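Local structure of sortase family protein (Streptococcus agalactiae, 3O0P) at residues 147-152 and 195-200. The protein is a pilus-related class C sortase that probably joins pilin subunits covalently by transpeptidation through a catalytic cysteine during pilus assembly on the streptococcal surface. Sequence-based numbering, arbitrary orientation.
Sequences ETIAYQ and GHRIPY
T148 sets its methyl over the centre of the Y200 ring, CG2 lying 3.8 Å above the ring plane, while the CB of A150 comes up at the ring edge; Y141 of strand 139-143 meets the same ring at a steep angle. Q152 O lies over one face of the H196 imidazole, displaced toward the rim, and ND1 of that ring is hydrogen-bonded to D154. The guanidinium of R197 carries the I149 branch methyl on one face, with NH2 3.5 Å from CG2, and two waters lie at its edge, in plane. One water accepts from NH2 and donates to E147 OE2, linking the two opposite charges indirectly. The other accepts from NE and from A150 N and donates to I198 O, standing in for a direct bond between the last two, which lie too far apart. NH1 turns to D174 in a salt bridge, and Y151 OH hydrogen-bonds the other carboxylate oxygen. A bend at chi2 (78°) carries the arginine chain past the Y151 ring, CD sitting off-centre at 4.3 Å from the ring centroid, and the guanidinium and ring planes are 48° apart.

In the sortase beta-barrel these are neighbouring antiparallel strands, 148-159 and 189-198, the latter flanked on its other edge by 174-182. Y151 and R197 form a non-hydrogen-bonded pair; Q152 and H196 exchange both backbone bonds, with Q152 N to H196 O at 2.9 Å. Further along, I198 N donates to A150 O at 3.0 Å, almost straight at 170° though from above the carbonyl plane. On the sheet face away from Y151, I198 CG2 packs against Q152 CB at 3.8 Å.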
ATOM      1  N   GLU A 147      12.839   0.174  -7.816  1.00 10.19           N
ATOM      2  CA  GLU A 147      13.010  -1.287  -7.792  1.00 10.11           C
ATOM      3  C   GLU A 147      11.707  -1.945  -7.337  1.00  9.70           C
ATOM      4  O   GLU A 147      10.757  -1.279  -6.946  1.00 10.68           O
ATOM      5  CB  GLU A 147      14.176  -1.663  -6.841  1.00 11.59           C
ATOM      6  CG  GLU A 147      13.923  -1.227  -5.414  1.00 12.14           C
ATOM      7  CD  GLU A 147      15.179  -1.128  -4.559  0.88 11.42           C
ATOM      8  OE1 GLU A 147      16.309  -1.384  -5.050  0.69 10.24           O
ATOM      9  OE2 GLU A 147      15.018  -0.747  -3.388  0.85 12.25           O
ATOM     10  N   THR A 148      11.688  -3.265  -7.378  1.00 10.81           N
ATOM     11  CA  THR A 148      10.586  -4.040  -6.855  1.00 11.70           C
ATOM     12  C   THR A 148      11.019  -4.652  -5.534  1.00 11.46           C
ATOM     13  O   THR A 148      12.101  -5.237  -5.423  1.00 15.04           O
ATOM     14  CB  THR A 148      10.191  -5.150  -7.830  1.00 14.75           C
ATOM     15  OG1 THR A 148       9.778  -4.561  -9.061  0.83 15.77           O
ATOM     16  CG2 THR A 148       9.042  -5.930  -7.287  1.00 16.90           C
ATOM     17  N   ILE A 149      10.179  -4.490  -4.522  1.00 10.91           N
ATOM     18  CA  ILE A 149      10.409  -5.048  -3.201  1.00 11.53           C
ATOM     19  C   ILE A 149       9.319  -6.078  -2.893  1.00 10.85           C
ATOM     20  O   ILE A 149       8.165  -5.914  -3.273  1.00 13.15           O
ATOM     21  CB  ILE A 149      10.524  -3.926  -2.140  1.00 12.48           C
ATOM     22  CG1 ILE A 149       9.263  -3.075  -2.096  1.00 12.55           C
ATOM     23  CG2 ILE A 149      11.764  -3.064  -2.427  1.00 14.04           C
ATOM     24  CD1 ILE A 149       9.257  -1.996  -1.025  1.00 15.17           C
ATOM     25  N   ALA A 150       9.699  -7.138  -2.201  1.00  9.50           N
ATOM     26  CA  ALA A 150       8.851  -8.318  -1.974  1.00  9.42           C
ATOM     27  C   ALA A 150       8.591  -8.519  -0.494  1.00  9.15           C
ATOM     28  O   ALA A 150       9.479  -8.257   0.342  1.00  9.53           O
ATOM     29  CB  ALA A 150       9.526  -9.543  -2.533  1.00 11.19           C
ATOM     30  N   TYR A 151       7.399  -9.018  -0.196  1.00  9.06           N
ATOM     31  CA  TYR A 151       6.962  -9.259   1.167  1.00  9.06           C
ATOM     32  C   TYR A 151       6.317 -10.641   1.224  1.00  9.79           C
ATOM     33  O   TYR A 151       5.673 -11.088   0.265  1.00 10.71           O
ATOM     34  CB  TYR A 151       5.962  -8.168   1.608  0.95  8.64           C
ATOM     35  CG  TYR A 151       6.669  -6.843   1.797  0.95  8.12           C
ATOM     36  CD1 TYR A 151       7.234  -6.505   3.012  1.00  8.40           C
ATOM     37  CD2 TYR A 151       6.808  -5.949   0.742  0.88  7.91           C
ATOM     38  CE1 TYR A 151       7.953  -5.318   3.164  0.88  7.34           C
ATOM     39  CE2 TYR A 151       7.507  -4.767   0.879  0.90  7.76           C
ATOM     40  CZ  TYR A 151       8.084  -4.455   2.085  0.81  7.51           C
ATOM     41  OH  TYR A 151       8.794  -3.290   2.226  0.92  9.01           O
ATOM     42  N   GLN A 152       6.483 -11.315   2.356  1.00 10.66           N
ATOM     43  CA  GLN A 152       5.896 -12.629   2.576  1.00 10.82           C
ATOM     44  C   GLN A 152       4.936 -12.573   3.751  1.00 10.37           C
ATOM     45  O   GLN A 152       5.312 -12.149   4.844  1.00 10.69           O
ATOM     46  CB  GLN A 152       6.988 -13.646   2.855  0.97 13.13           C
ATOM     47  CG  GLN A 152       6.454 -15.051   3.130  0.78 15.86           C
ATOM     48  CD  GLN A 152       7.572 -16.051   3.247  0.72 17.82           C
ATOM     49  OE1 GLN A 152       8.514 -16.014   2.481  0.74 18.44           O
ATOM     50  NE2 GLN A 152       7.480 -16.933   4.222  0.50 20.09           N
ATOM     51  N   GLY A 195       2.907  -8.684   5.572  1.00  9.56           N
ATOM     52  CA  GLY A 195       4.070  -9.464   5.194  1.00 10.49           C
ATOM     53  C   GLY A 195       5.360  -8.777   5.606  1.00  9.64           C
ATOM     54  O   GLY A 195       5.394  -7.572   5.794  1.00  9.98           O
ATOM     55  N   HIS A 196       6.420  -9.558   5.752  1.00 10.18           N
ATOM     56  CA  HIS A 196       7.748  -9.020   6.046  1.00  9.28           C
ATOM     57  C   HIS A 196       8.641  -9.096   4.835  1.00  8.55           C
ATOM     58  O   HIS A 196       8.438  -9.920   3.943  1.00 10.08           O
ATOM     59  CB  HIS A 196       8.411  -9.744   7.227  0.92 10.25           C
ATOM     60  CG  HIS A 196       8.591 -11.213   7.028  0.85  9.82           C
ATOM     61  ND1 HIS A 196       7.733 -12.157   7.553  0.77 10.68           N
ATOM     62  CD2 HIS A 196       9.541 -11.903   6.353  1.00 11.61           C
ATOM     63  CE1 HIS A 196       8.166 -13.364   7.235  1.00 12.14           C
ATOM     64  NE2 HIS A 196       9.248 -13.241   6.488  0.75 11.30           N
ATOM     65  N   ARG A 197       9.607  -8.200   4.796  1.00  8.50           N
ATOM     66  CA  ARG A 197      10.471  -8.074   3.646  1.00  8.74           C
ATOM     67  C   ARG A 197      11.248  -9.370   3.396  1.00  8.70           C
ATOM     68  O   ARG A 197      11.849  -9.936   4.305  1.00  9.95           O
ATOM     69  CB  ARG A 197      11.439  -6.932   3.902  0.90  8.52           C
ATOM     70  CG  ARG A 197      12.356  -6.588   2.740  0.98  9.09           C
ATOM     71  CD  ARG A 197      11.659  -5.784   1.664  0.96  9.47           C
ATOM     72  NE  ARG A 197      12.599  -5.511   0.601  0.94  9.41           N
ATOM     73  CZ  ARG A 197      13.417  -4.465   0.558  1.00  9.78           C
ATOM     74  NH1 ARG A 197      13.378  -3.557   1.516  1.00 10.88           N
ATOM     75  NH2 ARG A 197      14.286  -4.335  -0.445  0.99 10.37           N
ATOM     76  N   ILE A 198      11.283  -9.791   2.131  1.00  9.20           N
ATOM     77  CA  ILE A 198      12.052 -10.939   1.691  1.00  9.57           C
ATOM     78  C   ILE A 198      12.733 -10.610   0.365  1.00  9.09           C
ATOM     79  O   ILE A 198      12.292  -9.718  -0.348  1.00  9.23           O
ATOM     80  CB  ILE A 198      11.182 -12.192   1.484  0.94 10.54           C
ATOM     81  CG1 ILE A 198      10.019 -11.902   0.519  0.90 11.75           C
ATOM     82  CG2 ILE A 198      10.682 -12.686   2.838  0.86 12.50           C
ATOM     83  CD1 ILE A 198       9.448 -13.146  -0.143  0.89 13.08           C
ATOM     84  N   PRO A 199      13.791 -11.351   0.020  1.00  9.82           N
ATOM     85  CA  PRO A 199      14.408 -11.098  -1.292  1.00 10.76           C
ATOM     86  C   PRO A 199      13.422 -11.218  -2.443  1.00 11.12           C
ATOM     87  O   PRO A 199      12.568 -12.087  -2.431  1.00 12.27           O
ATOM     88  CB  PRO A 199      15.528 -12.169  -1.364  0.99 11.24           C
ATOM     89  CG  PRO A 199      15.877 -12.461   0.059  1.00 11.86           C
ATOM     90  CD  PRO A 199      14.530 -12.362   0.798  0.91 10.52           C
ATOM     91  N   TYR A 200      13.529 -10.316  -3.414  1.00 12.42           N
ATOM     92  CA  TYR A 200      12.721 -10.376  -4.611  1.00 13.51           C
ATOM     93  C   TYR A 200      13.411 -11.258  -5.639  1.00 16.01           C
ATOM     94  O   TYR A 200      14.550 -10.993  -6.008  1.00 16.81           O
ATOM     95  CB  TYR A 200      12.491  -8.982  -5.191  1.00 14.34           C
ATOM     96  CG  TYR A 200      11.766  -9.061  -6.503  1.00 14.27           C
ATOM     97  CD1 TYR A 200      10.484  -9.569  -6.563  0.80 15.24           C
ATOM     98  CD2 TYR A 200      12.359  -8.653  -7.689  0.92 15.11           C
ATOM     99  CE1 TYR A 200       9.809  -9.670  -7.763  0.77 16.06           C
ATOM    100  CE2 TYR A 200      11.681  -8.745  -8.882  0.78 15.99           C
ATOM    101  CZ  TYR A 200      10.412  -9.255  -8.899  0.81 16.03           C
ATOM    102  OH  TYR A 200       9.729  -9.353 -10.089  0.49 17.21           O
TER
HETATM  103  O   HOH W   1      15.860  -1.995  -1.149  1.00 11.90           O
HETATM  104  O   HOH W   2      12.492  -7.328  -1.513  1.00 10.72           O